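Long-range contacts in pyridine nucleotide-disulphide oxidoreductase dimerisation region (PDB 6KYY), which is an FAD-binding, copper-binding flavoprotein disulfide reductase, probably involved in resistance to reactive chlorine species: residues M8-A13 / H126-F131; A271-N276 / L287-D292; S424-Q429 / E438-L443. All coordinates share one frame; numbering follows the deposited sequence.

Contact 1. Residues M8-A13 / H126-F131; sequences MNKYQA and HGEKIF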
# COMPACT_ATOMS: atom_id res chain seq x y z
N MET B 8 -0.93 30.68 36.60
CA MET B 8 0.22 31.18 35.85
C MET B 8 -0.11 32.47 35.11
O MET B 8 -0.96 33.25 35.54
CB MET B 8 0.71 30.13 34.86
CG MET B 8 1.39 28.93 35.50
SD MET B 8 3.17 28.91 35.25
CE MET B 8 3.54 27.17 35.54
N ASN B 9 0.56 32.69 33.98
CA ASN B 9 0.29 33.85 33.15
C ASN B 9 -0.91 33.54 32.24
O ASN B 9 -1.57 32.51 32.37
CB ASN B 9 1.52 34.22 32.32
CG ASN B 9 2.68 34.68 33.17
OD1 ASN B 9 2.57 34.85 34.38
ND2 ASN B 9 3.83 34.87 32.52
N LYS B 10 -1.20 34.45 31.31
CA LYS B 10 -2.20 34.19 30.29
C LYS B 10 -1.52 33.67 29.03
O LYS B 10 -0.57 34.29 28.52
CB LYS B 10 -3.00 35.46 29.97
CG LYS B 10 -4.29 35.18 29.21
CD LYS B 10 -5.10 36.45 28.98
CE LYS B 10 -4.34 37.45 28.13
NZ LYS B 10 -5.21 38.58 27.70
N TYR B 11 -1.99 32.54 28.53
CA TYR B 11 -1.45 31.94 27.33
C TYR B 11 -2.14 32.52 26.10
O TYR B 11 -3.36 32.70 26.09
CB TYR B 11 -1.60 30.42 27.35
CG TYR B 11 -0.80 29.74 28.43
CD1 TYR B 11 0.52 29.38 28.22
CD2 TYR B 11 -1.37 29.46 29.67
CE1 TYR B 11 1.26 28.76 29.21
CE2 TYR B 11 -0.64 28.83 30.66
CZ TYR B 11 0.67 28.49 30.43
OH TYR B 11 1.41 27.87 31.42
N GLN B 12 -1.34 32.82 25.07
CA GLN B 12 -1.92 33.28 23.81
C GLN B 12 -2.82 32.22 23.19
O GLN B 12 -3.76 32.54 22.47
CB GLN B 12 -0.81 33.68 22.83
CG GLN B 12 0.02 34.87 23.28
CD GLN B 12 1.36 34.95 22.58
OE1 GLN B 12 2.23 34.12 22.79
NE2 GLN B 12 1.52 35.96 21.73
N ALA B 13 -2.54 30.95 23.48
CA ALA B 13 -3.35 29.84 23.00
C ALA B 13 -3.40 28.76 24.07
O ALA B 13 -2.37 28.40 24.64
CB ALA B 13 -2.79 29.26 21.69
N HIS B 126 -5.76 30.91 31.96
CA HIS B 126 -6.41 31.88 31.08
C HIS B 126 -5.86 31.77 29.67
O HIS B 126 -4.71 31.37 29.46
CB HIS B 126 -6.22 33.31 31.60
CG HIS B 126 -6.34 33.43 33.09
ND1 HIS B 126 -7.44 32.97 33.79
CD2 HIS B 126 -5.50 33.96 34.01
CE1 HIS B 126 -7.27 33.22 35.07
NE2 HIS B 126 -6.10 33.82 35.24
N GLY B 127 -6.69 32.14 28.70
CA GLY B 127 -6.29 32.07 27.31
C GLY B 127 -6.84 33.17 26.42
O GLY B 127 -8.05 33.43 26.42
N GLU B 128 -5.96 33.83 25.67
CA GLU B 128 -6.40 34.76 24.65
C GLU B 128 -7.25 34.06 23.60
O GLU B 128 -8.29 34.58 23.17
CB GLU B 128 -5.20 35.44 23.99
CG GLU B 128 -4.80 36.76 24.61
CD GLU B 128 -3.41 37.20 24.18
OE1 GLU B 128 -2.93 38.25 24.68
OE2 GLU B 128 -2.79 36.51 23.35
N LYS B 129 -6.83 32.87 23.18
CA LYS B 129 -7.60 31.98 22.33
C LYS B 129 -7.59 30.60 22.95
O LYS B 129 -6.59 30.17 23.52
CB LYS B 129 -7.03 31.92 20.90
CG LYS B 129 -6.56 33.25 20.34
CD LYS B 129 -6.12 33.10 18.89
CE LYS B 129 -5.88 34.45 18.23
NZ LYS B 129 -6.25 35.59 19.12
N ILE B 130 -8.72 29.89 22.84
CA ILE B 130 -8.85 28.55 23.39
C ILE B 130 -9.37 27.63 22.30
O ILE B 130 -10.27 28.00 21.53
CB ILE B 130 -9.77 28.52 24.63
CG1 ILE B 130 -9.38 29.63 25.61
CG2 ILE B 130 -9.70 27.17 25.31
CD1 ILE B 130 -10.31 29.77 26.79
N PHE B 131 -8.81 26.42 22.23
CA PHE B 131 -9.11 25.46 21.17
C PHE B 131 -9.57 24.16 21.81
O PHE B 131 -8.79 23.49 22.50
CB PHE B 131 -7.89 25.24 20.28
CG PHE B 131 -7.28 26.52 19.76
CD1 PHE B 131 -6.36 27.23 20.52
CD2 PHE B 131 -7.61 27.00 18.51
CE1 PHE B 131 -5.80 28.40 20.04
CE2 PHE B 131 -7.06 28.17 18.02
CZ PHE B 131 -6.15 28.87 18.80
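K10 packs beside H126 and then turns toward E128. With its CG anti to the backbone N (chi1 -164°), the first part of the side chain crosses H126 at about a right angle, K10 CG resting 3.6 Å from H126 CB; a bend at chi3 then carries NZ to E128, where NZ to OE1 is a long salt bridge of 3.8 Å. Y11 is gripped through both its N and its O, around its parallel pairing with G127. Its N donates to H126 O at 3.1 Å, while E128 N meets Y11 O at 2.9 Å. The Y11 ring turns its edge to H126 O, and its OH is hydrogen-bonded to D100 OD1. At Q12 the chain turns a corner: Q12 CG lies 3.3 Å from E128 OE2, the two side chains running alongside each other in the same direction, and Q12 OE1 accepts from R35 N. K129 N adds a weak bond to Q12 O. A13 then sets its CB at the edge of the F131 ring, 3.5 Å from CE1. This is parallel strand pairing in a Rossmann-type FAD-binding sheet, interrupted by corners in both segments, at Q12 and at E128-K129. Strand 10-16 is flanked on its other edge by strand 36-40, helix 20-31 packs on A13 and F131, W295 of strand 294-296 stacks on F131, and L321 of helix 307-321 touches K129 and F131.

Contact 2. Residues A271-N276 / L287-D292; sequences AGIAVN and LHTTAD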
# COMPACT_ATOMS: atom_id res chain seq x y z
N ALA B 271 -19.32 29.11 28.91
CA ALA B 271 -18.54 29.96 28.02
C ALA B 271 -19.35 30.46 26.83
O ALA B 271 -18.78 31.10 25.93
CB ALA B 271 -17.30 29.21 27.52
N GLY B 272 -20.65 30.20 26.80
CA GLY B 272 -21.46 30.58 25.66
C GLY B 272 -21.32 29.67 24.46
O GLY B 272 -21.63 30.08 23.34
N ILE B 273 -20.85 28.44 24.67
CA ILE B 273 -20.59 27.49 23.59
C ILE B 273 -21.81 26.60 23.43
O ILE B 273 -22.20 25.90 24.38
CB ILE B 273 -19.32 26.66 23.87
CG1 ILE B 273 -18.08 27.56 23.85
CG2 ILE B 273 -19.19 25.53 22.87
CD1 ILE B 273 -16.89 26.97 24.58
N ALA B 274 -22.40 26.61 22.25
CA ALA B 274 -23.61 25.84 21.99
C ALA B 274 -23.29 24.37 21.76
O ALA B 274 -22.20 24.01 21.31
CB ALA B 274 -24.37 26.41 20.79
N VAL B 275 -24.27 23.52 22.06
CA VAL B 275 -24.15 22.08 21.87
C VAL B 275 -25.47 21.56 21.32
O VAL B 275 -26.54 22.11 21.59
CB VAL B 275 -23.78 21.34 23.17
CG1 VAL B 275 -22.31 21.54 23.50
CG2 VAL B 275 -24.66 21.82 24.32
N ASN B 276 -25.40 20.49 20.54
CA ASN B 276 -26.59 19.81 20.04
C ASN B 276 -26.97 18.70 21.02
O ASN B 276 -26.41 18.58 22.11
CB ASN B 276 -26.37 19.30 18.62
CG ASN B 276 -25.07 18.54 18.47
OD1 ASN B 276 -24.40 18.22 19.46
ND2 ASN B 276 -24.70 18.24 17.23
N LEU B 287 -14.38 26.18 11.87
CA LEU B 287 -14.29 25.57 13.19
C LEU B 287 -14.40 26.63 14.29
O LEU B 287 -13.68 26.59 15.29
CB LEU B 287 -13.01 24.75 13.33
CG LEU B 287 -12.87 23.71 12.23
CD1 LEU B 287 -11.41 23.44 11.95
CD2 LEU B 287 -13.60 22.43 12.61
N HIS B 288 -15.32 27.57 14.11
CA HIS B 288 -15.58 28.63 15.07
C HIS B 288 -16.81 28.26 15.89
O HIS B 288 -17.90 28.08 15.34
CB HIS B 288 -15.80 29.97 14.37
CG HIS B 288 -14.54 30.71 14.06
ND1 HIS B 288 -13.74 31.27 15.04
CD2 HIS B 288 -13.94 31.00 12.88
CE1 HIS B 288 -12.71 31.86 14.47
NE2 HIS B 288 -12.80 31.71 13.16
N THR B 289 -16.63 28.15 17.20
CA THR B 289 -17.77 27.93 18.08
C THR B 289 -18.55 29.23 18.26
O THR B 289 -18.13 30.30 17.81
CB THR B 289 -17.31 27.36 19.42
OG1 THR B 289 -18.37 26.60 20.01
CG2 THR B 289 -16.93 28.48 20.37
N THR B 290 -19.70 29.14 18.93
CA THR B 290 -20.55 30.31 19.11
C THR B 290 -19.91 31.38 19.97
O THR B 290 -20.35 32.54 19.93
CB THR B 290 -21.90 29.89 19.71
OG1 THR B 290 -21.67 29.05 20.85
CG2 THR B 290 -22.73 29.14 18.69
N ALA B 291 -18.88 31.04 20.74
CA ALA B 291 -18.14 32.01 21.54
C ALA B 291 -16.90 32.47 20.78
O ALA B 291 -16.22 31.66 20.13
CB ALA B 291 -17.73 31.40 22.88
N ASP B 292 -16.61 33.76 20.86
CA ASP B 292 -15.48 34.31 20.13
C ASP B 292 -14.16 33.90 20.78
O ASP B 292 -14.07 33.75 22.01
CB ASP B 292 -15.57 35.84 20.05
CG ASP B 292 -16.16 36.46 21.29
OD1 ASP B 292 -16.43 35.72 22.26
OD2 ASP B 292 -16.36 37.69 21.29
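T290 lays its side chain across the backbone from G272 to A274, its hydroxyl sitting between a carbonyl and an amide two residues apart. Chi1 of 49° puts OG1 between the backbone N and the carbonyl carbon, and from there it plays both roles: OG1 donates to G272 O at 2.7 Å, in the carbonyl plane on a lone pair, and accepts from A274 N at 2.9 Å. One hydroxyl thus satisfies a carbonyl and an amide of the other loop, joining two segments that have no backbone hydrogen bond between them. The methyl group is used as well, T290 CG2 packing 3.8 Å from A274 CB. Beside this polar link, I273 and T289 cross at about a right angle, with I273 CG1 on T289 CG2 at 3.8 Å; T289 OG1 has a weak hydrogen bond to V282 O. A291 completes the apolar patch, its CB 4.0 Å from I273 CG1. Both segments belong to the long connection between strands 259-261 and 294-296, and I294 at the start of the latter packs against I273 and T289, with helix 307-321 lying beyond, against L287.

Contact 3. Residues S424-Q429 / E438-L443; sequences SILRDQ and ESLNDL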
# COMPACT_ATOMS: atom_id res chain seq x y z
N SER B 424 -10.00 7.28 -17.58
CA SER B 424 -8.95 6.86 -18.50
C SER B 424 -7.55 7.03 -17.91
O SER B 424 -6.62 6.34 -18.33
CB SER B 424 -9.06 7.65 -19.81
OG SER B 424 -8.53 8.96 -19.66
N ILE B 425 -7.39 7.93 -16.93
CA ILE B 425 -6.08 8.15 -16.33
C ILE B 425 -5.60 6.89 -15.62
O ILE B 425 -4.45 6.46 -15.79
CB ILE B 425 -6.12 9.36 -15.38
CG1 ILE B 425 -5.85 10.65 -16.15
CG2 ILE B 425 -5.11 9.20 -14.25
CD1 ILE B 425 -4.44 10.77 -16.67
N LEU B 426 -6.47 6.27 -14.83
CA LEU B 426 -6.10 5.06 -14.11
C LEU B 426 -6.13 3.82 -14.99
O LEU B 426 -5.49 2.82 -14.65
CB LEU B 426 -7.02 4.86 -12.90
CG LEU B 426 -6.99 6.01 -11.89
CD1 LEU B 426 -7.99 5.78 -10.76
CD2 LEU B 426 -5.59 6.20 -11.33
N ARG B 427 -6.85 3.86 -16.12
CA ARG B 427 -6.87 2.74 -17.04
C ARG B 427 -5.56 2.59 -17.81
O ARG B 427 -5.24 1.48 -18.25
CB ARG B 427 -8.04 2.89 -18.02
CG ARG B 427 -8.23 1.72 -18.98
CD ARG B 427 -9.03 2.14 -20.21
NE ARG B 427 -8.38 3.22 -20.95
CZ ARG B 427 -9.03 4.09 -21.71
NH1 ARG B 427 -10.35 4.01 -21.84
NH2 ARG B 427 -8.36 5.04 -22.35
N ASP B 428 -4.80 3.67 -17.96
CA ASP B 428 -3.61 3.66 -18.81
C ASP B 428 -2.32 4.00 -18.07
O ASP B 428 -1.27 4.06 -18.72
CB ASP B 428 -3.79 4.63 -19.98
CG ASP B 428 -4.86 4.19 -20.95
OD1 ASP B 428 -5.04 2.96 -21.12
OD2 ASP B 428 -5.53 5.06 -21.55
N GLN B 429 -2.36 4.20 -16.76
CA GLN B 429 -1.16 4.59 -16.04
C GLN B 429 -0.20 3.42 -15.91
O GLN B 429 -0.60 2.26 -15.79
CB GLN B 429 -1.52 5.13 -14.65
CG GLN B 429 -0.38 5.83 -13.94
CD GLN B 429 -0.85 6.69 -12.79
OE1 GLN B 429 -1.55 7.68 -12.99
NE2 GLN B 429 -0.47 6.31 -11.58
N GLU B 438 -1.76 -1.54 -9.43
CA GLU B 438 -1.75 -1.78 -10.87
C GLU B 438 -3.04 -2.41 -11.36
O GLU B 438 -3.38 -2.27 -12.54
CB GLU B 438 -0.57 -2.68 -11.25
CG GLU B 438 -0.72 -4.11 -10.78
CD GLU B 438 0.15 -5.08 -11.55
OE1 GLU B 438 0.30 -4.89 -12.78
OE2 GLU B 438 0.68 -6.02 -10.93
N SER B 439 -3.78 -3.11 -10.49
CA SER B 439 -5.04 -3.72 -10.90
C SER B 439 -6.05 -2.68 -11.35
O SER B 439 -7.03 -3.03 -12.02
CB SER B 439 -5.61 -4.56 -9.77
OG SER B 439 -5.77 -3.80 -8.59
N LEU B 440 -5.85 -1.41 -10.99
CA LEU B 440 -6.68 -0.34 -11.54
C LEU B 440 -6.54 -0.24 -13.05
O LEU B 440 -7.44 0.30 -13.71
CB LEU B 440 -6.32 1.00 -10.88
CG LEU B 440 -6.64 1.13 -9.39
CD1 LEU B 440 -5.99 2.37 -8.80
CD2 LEU B 440 -8.15 1.16 -9.17
N ASN B 441 -5.44 -0.74 -13.62
CA ASN B 441 -5.35 -0.88 -15.07
C ASN B 441 -6.39 -1.87 -15.58
O ASN B 441 -7.09 -1.61 -16.57
CB ASN B 441 -3.95 -1.35 -15.47
CG ASN B 441 -2.93 -0.22 -15.44
OD1 ASN B 441 -3.28 0.95 -15.46
ND2 ASN B 441 -1.65 -0.59 -15.40
N ASP B 442 -6.52 -3.02 -14.90
CA ASP B 442 -7.47 -4.03 -15.32
C ASP B 442 -8.89 -3.72 -14.88
O ASP B 442 -9.85 -4.17 -15.51
CB ASP B 442 -7.04 -5.40 -14.78
CG ASP B 442 -5.55 -5.65 -14.93
OD1 ASP B 442 -4.90 -5.99 -13.92
OD2 ASP B 442 -5.03 -5.51 -16.06
N LEU B 443 -9.05 -2.94 -13.81
CA LEU B 443 -10.39 -2.66 -13.29
C LEU B 443 -11.16 -1.73 -14.22
O LEU B 443 -12.35 -1.96 -14.50
CB LEU B 443 -10.31 -2.06 -11.89
CG LEU B 443 -11.63 -1.51 -11.34
CD1 LEU B 443 -12.67 -2.61 -11.22
CD2 LEU B 443 -11.42 -0.82 -10.00
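Helices 424-428 and 439-443 pass with their axes 7.4 Å apart at closest approach, their N-to-C directions 121° apart. The nearest pair of CA atoms is R427 CA and N441 CA, 4.4 Å apart. The arrangement is a pair of short helices joined by a connecting loop, within the dimerisation domain of a pyridine nucleotide-disulfide oxidoreductase. The loop carries H433, probably the active-site proton acceptor, and E438 OE2 at the start of the second segment is hydrogen-bonded to H433 ND1. The N441 side chain is about 8 Å from that of H433.

On one side of the crossing the packing is apolar and loose: L426 CD1 and L440 CD1 meet at 4.4 Å. Both leucines also reach helix 406-418, L426 touching I412 and V416, and L440 touching V413, so that helix floors the pair. On the other side the N441 side chain lies against the 426-429 backbone. Its CG, anti to its own carbonyl carbon (chi1 -78°), comes 3.4 Å from Q429 O, and the amide lies among the backbone carbonyls of L426, R427 and Q429. F431 of the connecting loop and L311 of the second subunit also touch N441, while M415 of that subunit packs on Q429 and its R315 on D428; the crossing is thus part of the dimer interface.

The R427 CB is directed away from the second segment; the side chain touches S445 and pairs with D428. S424 CB lies over one face of the guanidinium, toward its rim, and D428 meets the group in its plane: R427 NH2 donates to D428 OD2, on the syn side but tilted out of the carboxylate plane, at 2.9 Å with an N-H...O angle of 164°.

How the contacts relate
From the N terminus, contact 1 comes first: residues 126-131 return after 112 intervening residues, many of them helical, and set strands 123-127 and 130-132 beside strand 10-16. Contact 2 opens later, with ten residues between its segments, closing a loop that leads into strand 294-296, which pairs with strand 130-132; its centre is about 17 Å from that of contact 1, though the two do not touch. Contact 3 closes last, around an eight-residue loop in the dimerisation domain, with its centre about 52 and 46 Å from those of contacts 1 and 2. All three follow in series; none nests or crosses.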